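Local coordinates for protein putative esterase (Uncultured bacterium, PDB 7C4D) that probably hydrolyses carboxylic ester bonds as a bacterial carboxylesterase of the alpha/beta hydrolase fold, at residues Pro25-His30 against Glu76-Phe81; Thr101-Thr106 against Lys114-Ala119. All blocks are in the same frame, centred on the assembly; numbering follows the deposited sequence.

Overall arrangement
Contacts 1 and 2 lie on the same mixed beta sheet, their centres about 10 Å apart. They follow one another along the chain: contact 1, where strand 25-29 meets helix 71-84, closes before contact 2 opens, where helix 97-108 packs on strand 113-119. Between strands 25-29 and 113-119 in the sheet runs strand 90-95, which leads into helix 97-108. The two helices also touch each other, Phe-105 of contact 2 packing on Leu-78 and His-79 of contact 1, while Leu-29 reaches Thr-101. Both contacts pack side chains on one face of the sheet, and Leu-29 and Ala-102 touch the strand-to-helix turn that probably carries the nucleophile of the esterase.

Contact 1. Residues Pro25-His30 against Glu76-Phe81; sequences PLIILH and EDLHEF
Leu-78 reaches from helix 71-84 to both Ile-27 and Leu-29, the two residues of strand 25-29 that it touches. Its two methyls divide the work: CD2 lies 3.8 Å from CD1 of Leu-29, while CD1 meets CG2 of Ile-27 at 4.0 Å. With CG anti to the backbone N (chi1 -177°), the Leu-78 fork extends to the strand and spans Ile-27 and Leu-29. Ile-27 touches with both branches, for its CD1 lies 4.2 Å from CE2 of Phe-81. That methyl comes to the edge of the phenyl ring, near its plane, and not over a face. Phe-81 is packed further by Phe-16, edge-to-face, and by Ile-55 of the neighbouring strand.

This side of the helix is buried and wholly apolar across the contact, yet the backbones stay well apart: the segment axes approach to 11.8 Å, and the gap is bridged by side chains alone. Phe-105 of helix 97-108 adds to the packing on Leu-78. Away from the strand the helix is polar and partly open to solvent: Glu-76 and Glu-80 are partly exposed, and so is His-79, although its ring also meets His-109. ND1 of His-79 donates to OE2 of Glu-76 at 3.1 Å. The bond is bent, 145° at the hydrogen; the nitrogen approaches from above the carboxylate plane, and the acceptor is tilted from the imidazole plane, so alignment is not ideal. Glu-80 forms a salt bridge with Lys-83. Asp-77 is buried instead, its carboxylate held by Arg-58 and the backbone N of Leu-12.

The strand and helix run nearly antiparallel, at 153°, with leucine, isoleucine and phenylalanine filling the layer between them, as is typical of a helix covering the central sheet of the alpha/beta hydrolase fold.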
# COMPACT_ATOMS: atom_id res chain seq x y z
N PRO A 25 17.54 1.65 7.31
CA PRO A 25 16.27 2.29 7.00
C PRO A 25 15.29 1.21 6.60
O PRO A 25 15.67 0.17 6.06
CB PRO A 25 16.57 3.17 5.78
CG PRO A 25 18.07 3.32 5.86
CD PRO A 25 18.60 1.99 6.36
N LEU A 26 14.03 1.49 6.90
CA LEU A 26 12.93 0.62 6.55
C LEU A 26 11.81 1.55 6.08
O LEU A 26 11.30 2.35 6.86
CB LEU A 26 12.55 -0.20 7.79
CG LEU A 26 11.31 -1.09 7.69
CD1 LEU A 26 11.41 -2.03 6.51
CD2 LEU A 26 11.12 -1.90 8.98
N ILE A 27 11.44 1.41 4.81
CA ILE A 27 10.39 2.21 4.21
C ILE A 27 9.12 1.37 4.13
O ILE A 27 9.17 0.25 3.61
CB ILE A 27 10.83 2.73 2.81
CG1 ILE A 27 12.04 3.67 2.90
CG2 ILE A 27 9.66 3.40 2.09
CD1 ILE A 27 12.64 4.12 1.57
N ILE A 28 8.00 1.93 4.63
CA ILE A 28 6.72 1.23 4.55
C ILE A 28 5.79 2.00 3.59
O ILE A 28 5.66 3.22 3.71
CB ILE A 28 6.12 1.03 5.96
CG1 ILE A 28 7.15 0.43 6.93
CG2 ILE A 28 4.83 0.22 5.98
CD1 ILE A 28 6.55 0.06 8.32
N LEU A 29 5.18 1.29 2.64
CA LEU A 29 4.25 1.84 1.65
C LEU A 29 2.87 1.19 1.79
O LEU A 29 2.69 -0.02 1.60
CB LEU A 29 4.77 1.58 0.22
CG LEU A 29 6.15 2.11 -0.13
CD1 LEU A 29 6.43 1.86 -1.60
CD2 LEU A 29 6.23 3.58 0.17
N HIS A 30 1.89 2.02 2.13
CA HIS A 30 0.50 1.60 2.25
C HIS A 30 -0.10 1.23 0.87
O HIS A 30 0.47 1.48 -0.21
CB HIS A 30 -0.26 2.74 2.93
CG HIS A 30 -0.31 3.95 2.07
ND1 HIS A 30 -1.22 4.10 1.04
CD2 HIS A 30 0.48 5.04 2.01
CE1 HIS A 30 -1.02 5.22 0.41
NE2 HIS A 30 0.02 5.84 0.99
N GLU A 76 8.98 6.25 -9.07
CA GLU A 76 9.87 7.39 -9.20
C GLU A 76 9.80 8.28 -7.95
O GLU A 76 10.84 8.78 -7.51
CB GLU A 76 9.62 8.20 -10.49
CG GLU A 76 10.88 8.96 -10.92
CD GLU A 76 12.06 8.04 -11.18
OE1 GLU A 76 11.84 6.93 -11.73
OE2 GLU A 76 13.20 8.40 -10.79
N ASP A 77 8.58 8.53 -7.48
CA ASP A 77 8.32 9.18 -6.19
C ASP A 77 9.14 8.55 -5.07
O ASP A 77 9.84 9.26 -4.34
CB ASP A 77 6.84 9.11 -5.82
CG ASP A 77 5.93 9.90 -6.75
OD1 ASP A 77 6.46 10.67 -7.61
OD2 ASP A 77 4.70 9.75 -6.61
N LEU A 78 9.09 7.21 -5.01
CA LEU A 78 9.87 6.42 -4.06
C LEU A 78 11.35 6.68 -4.26
O LEU A 78 12.06 6.97 -3.29
CB LEU A 78 9.53 4.93 -4.17
CG LEU A 78 10.25 4.02 -3.16
CD1 LEU A 78 10.06 4.52 -1.71
CD2 LEU A 78 9.75 2.59 -3.30
N HIS A 79 11.82 6.59 -5.53
CA HIS A 79 13.24 6.76 -5.85
C HIS A 79 13.76 8.16 -5.44
O HIS A 79 14.83 8.30 -4.85
CB HIS A 79 13.49 6.47 -7.34
CG HIS A 79 14.91 6.59 -7.76
ND1 HIS A 79 15.27 6.84 -9.06
CD2 HIS A 79 16.06 6.47 -7.07
CE1 HIS A 79 16.58 6.89 -9.15
NE2 HIS A 79 17.08 6.66 -7.95
N GLU A 80 12.96 9.18 -5.75
CA GLU A 80 13.24 10.57 -5.38
C GLU A 80 13.27 10.75 -3.85
O GLU A 80 14.15 11.45 -3.34
CB GLU A 80 12.20 11.53 -5.97
CG GLU A 80 12.21 11.62 -7.49
CD GLU A 80 13.57 11.85 -8.14
OE1 GLU A 80 13.80 11.29 -9.24
OE2 GLU A 80 14.39 12.60 -7.55
N PHE A 81 12.30 10.16 -3.14
CA PHE A 81 12.30 10.18 -1.68
C PHE A 81 13.60 9.62 -1.09
O PHE A 81 14.19 10.21 -0.18
CB PHE A 81 11.04 9.52 -1.11
CG PHE A 81 11.10 9.38 0.39
CD1 PHE A 81 10.74 10.42 1.22
CD2 PHE A 81 11.64 8.24 0.96
CE1 PHE A 81 10.84 10.30 2.60
CE2 PHE A 81 11.74 8.11 2.34
CZ PHE A 81 11.33 9.14 3.16

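Contact 2. Residues Thr101-Thr106 against Lys114-Ala119; sequences TAMWFT and KKLIVA
A right-handed beta-alpha-beta crossover supplies this contact: helix 97-108 leaves strand 90-95 and packs against strand 113-119, into which the chain then runs. Leu-116 lies at its centre. Its CG stands anti to the backbone N (chi1 166°), directing the forked end at the helix, where CD1 meets CB of Ala-102 at 3.8 Å. The other methyl, CD2, is shared by Met-103 and Thr-106, lying 3.9 Å from OG1 of Thr-106. Met-103 crosses Leu-116 and Val-118 at about a right angle, and its CG sits 3.7 Å from CG2 of Val-118. A bend at chi3 (-80°) then brings CE of Met-103 to 4.1 Å from CG1 of Val-118.

The hydroxyl of Thr-106 is buried but satisfied within its own helix, donating to O of Ala-102 at 2.8 Å from above the carbonyl plane. That oxygen also accepts the N-H of Thr-106, from the opposite face. A valine in place of Thr-106 is likely to leave the Ala-102 carbonyl with the backbone N-H of this residue as its one donor within the segment, the hydroxyl bond being lost.

Phe-219 of the adjoining strand 217-222 touches both Met-103 and Val-118. Ala-102 and Met-103 of the helix meet the branched Leu-116 and Val-118 of the strand, in a beta-alpha-beta unit whose helix follows the probable nucleophile elbow, as in alpha/beta hydrolases.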
# COMPACT_ATOMS: atom_id res chain seq x y z
N THR A 101 4.32 -1.06 -6.20
CA THR A 101 5.30 0.03 -6.31
C THR A 101 6.66 -0.48 -5.86
O THR A 101 7.68 -0.22 -6.51
CB THR A 101 4.84 1.23 -5.47
OG1 THR A 101 3.59 1.70 -5.95
CG2 THR A 101 5.81 2.39 -5.41
N ALA A 102 6.67 -1.25 -4.76
CA ALA A 102 7.94 -1.68 -4.19
C ALA A 102 8.62 -2.67 -5.14
O ALA A 102 9.81 -2.58 -5.36
CB ALA A 102 7.70 -2.25 -2.80
N MET A 103 7.84 -3.61 -5.70
CA MET A 103 8.36 -4.56 -6.66
C MET A 103 8.89 -3.86 -7.92
O MET A 103 10.01 -4.16 -8.34
CB MET A 103 7.30 -5.60 -7.01
CG MET A 103 7.11 -6.62 -5.93
SD MET A 103 6.06 -7.97 -6.49
CE MET A 103 4.41 -7.26 -6.32
N TRP A 104 8.13 -2.87 -8.45
CA TRP A 104 8.57 -2.04 -9.58
C TRP A 104 9.90 -1.38 -9.26
O TRP A 104 10.86 -1.55 -10.01
CB TRP A 104 7.53 -0.97 -9.94
CG TRP A 104 6.60 -1.37 -11.05
CD1 TRP A 104 5.54 -2.22 -10.96
CD2 TRP A 104 6.67 -0.94 -12.42
NE1 TRP A 104 4.94 -2.35 -12.18
CE2 TRP A 104 5.60 -1.57 -13.10
CE3 TRP A 104 7.50 -0.07 -13.13
CZ2 TRP A 104 5.36 -1.37 -14.46
CZ3 TRP A 104 7.27 0.13 -14.48
CH2 TRP A 104 6.21 -0.52 -15.13
N PHE A 105 9.94 -0.65 -8.12
CA PHE A 105 11.15 0.04 -7.69
C PHE A 105 12.35 -0.90 -7.53
O PHE A 105 13.47 -0.52 -7.88
CB PHE A 105 10.91 0.94 -6.47
CG PHE A 105 12.20 1.50 -5.91
CD1 PHE A 105 12.73 2.70 -6.37
CD2 PHE A 105 12.90 0.80 -4.92
CE1 PHE A 105 13.95 3.16 -5.89
CE2 PHE A 105 14.11 1.29 -4.42
CZ PHE A 105 14.62 2.46 -4.91
N THR A 106 12.12 -2.10 -6.97
CA THR A 106 13.17 -3.05 -6.63
C THR A 106 13.80 -3.65 -7.89
O THR A 106 15.01 -3.82 -7.96
CB THR A 106 12.61 -4.16 -5.71
OG1 THR A 106 12.23 -3.55 -4.47
CG2 THR A 106 13.56 -5.31 -5.46
N LYS A 114 17.78 -3.69 0.18
CA LYS A 114 18.45 -4.75 0.92
C LYS A 114 17.54 -5.96 0.96
O LYS A 114 17.95 -7.04 0.60
CB LYS A 114 18.79 -4.34 2.36
CG LYS A 114 19.66 -3.10 2.52
CD LYS A 114 19.58 -2.55 3.93
CE LYS A 114 20.51 -1.39 4.23
NZ LYS A 114 21.90 -1.84 4.49
N LYS A 115 16.29 -5.79 1.41
CA LYS A 115 15.37 -6.90 1.44
C LYS A 115 13.98 -6.34 1.21
O LYS A 115 13.74 -5.18 1.52
CB LYS A 115 15.37 -7.59 2.81
CG LYS A 115 16.61 -8.39 3.18
CD LYS A 115 16.28 -9.52 4.15
CE LYS A 115 17.53 -10.27 4.54
NZ LYS A 115 18.36 -9.42 5.42
N LEU A 116 13.08 -7.18 0.66
CA LEU A 116 11.78 -6.69 0.26
C LEU A 116 10.68 -7.51 0.92
O LEU A 116 10.68 -8.74 0.86
CB LEU A 116 11.69 -6.77 -1.26
CG LEU A 116 10.28 -6.61 -1.85
CD1 LEU A 116 9.65 -5.27 -1.45
CD2 LEU A 116 10.30 -6.75 -3.38
N ILE A 117 9.71 -6.82 1.53
CA ILE A 117 8.55 -7.56 2.00
C ILE A 117 7.32 -7.11 1.21
O ILE A 117 7.04 -5.92 1.18
CB ILE A 117 8.32 -7.44 3.53
CG1 ILE A 117 9.45 -8.07 4.37
CG2 ILE A 117 6.99 -8.06 3.88
CD1 ILE A 117 9.34 -7.76 5.87
N VAL A 118 6.61 -8.07 0.58
CA VAL A 118 5.39 -7.79 -0.17
C VAL A 118 4.17 -8.40 0.54
O VAL A 118 4.08 -9.63 0.61
CB VAL A 118 5.50 -8.29 -1.63
CG1 VAL A 118 4.17 -8.23 -2.34
CG2 VAL A 118 6.58 -7.54 -2.39
N ALA A 119 3.25 -7.53 1.02
CA ALA A 119 2.08 -7.95 1.81
C ALA A 119 0.83 -8.08 0.94
O ALA A 119 0.28 -7.08 0.44
CB ALA A 119 1.85 -7.00 2.96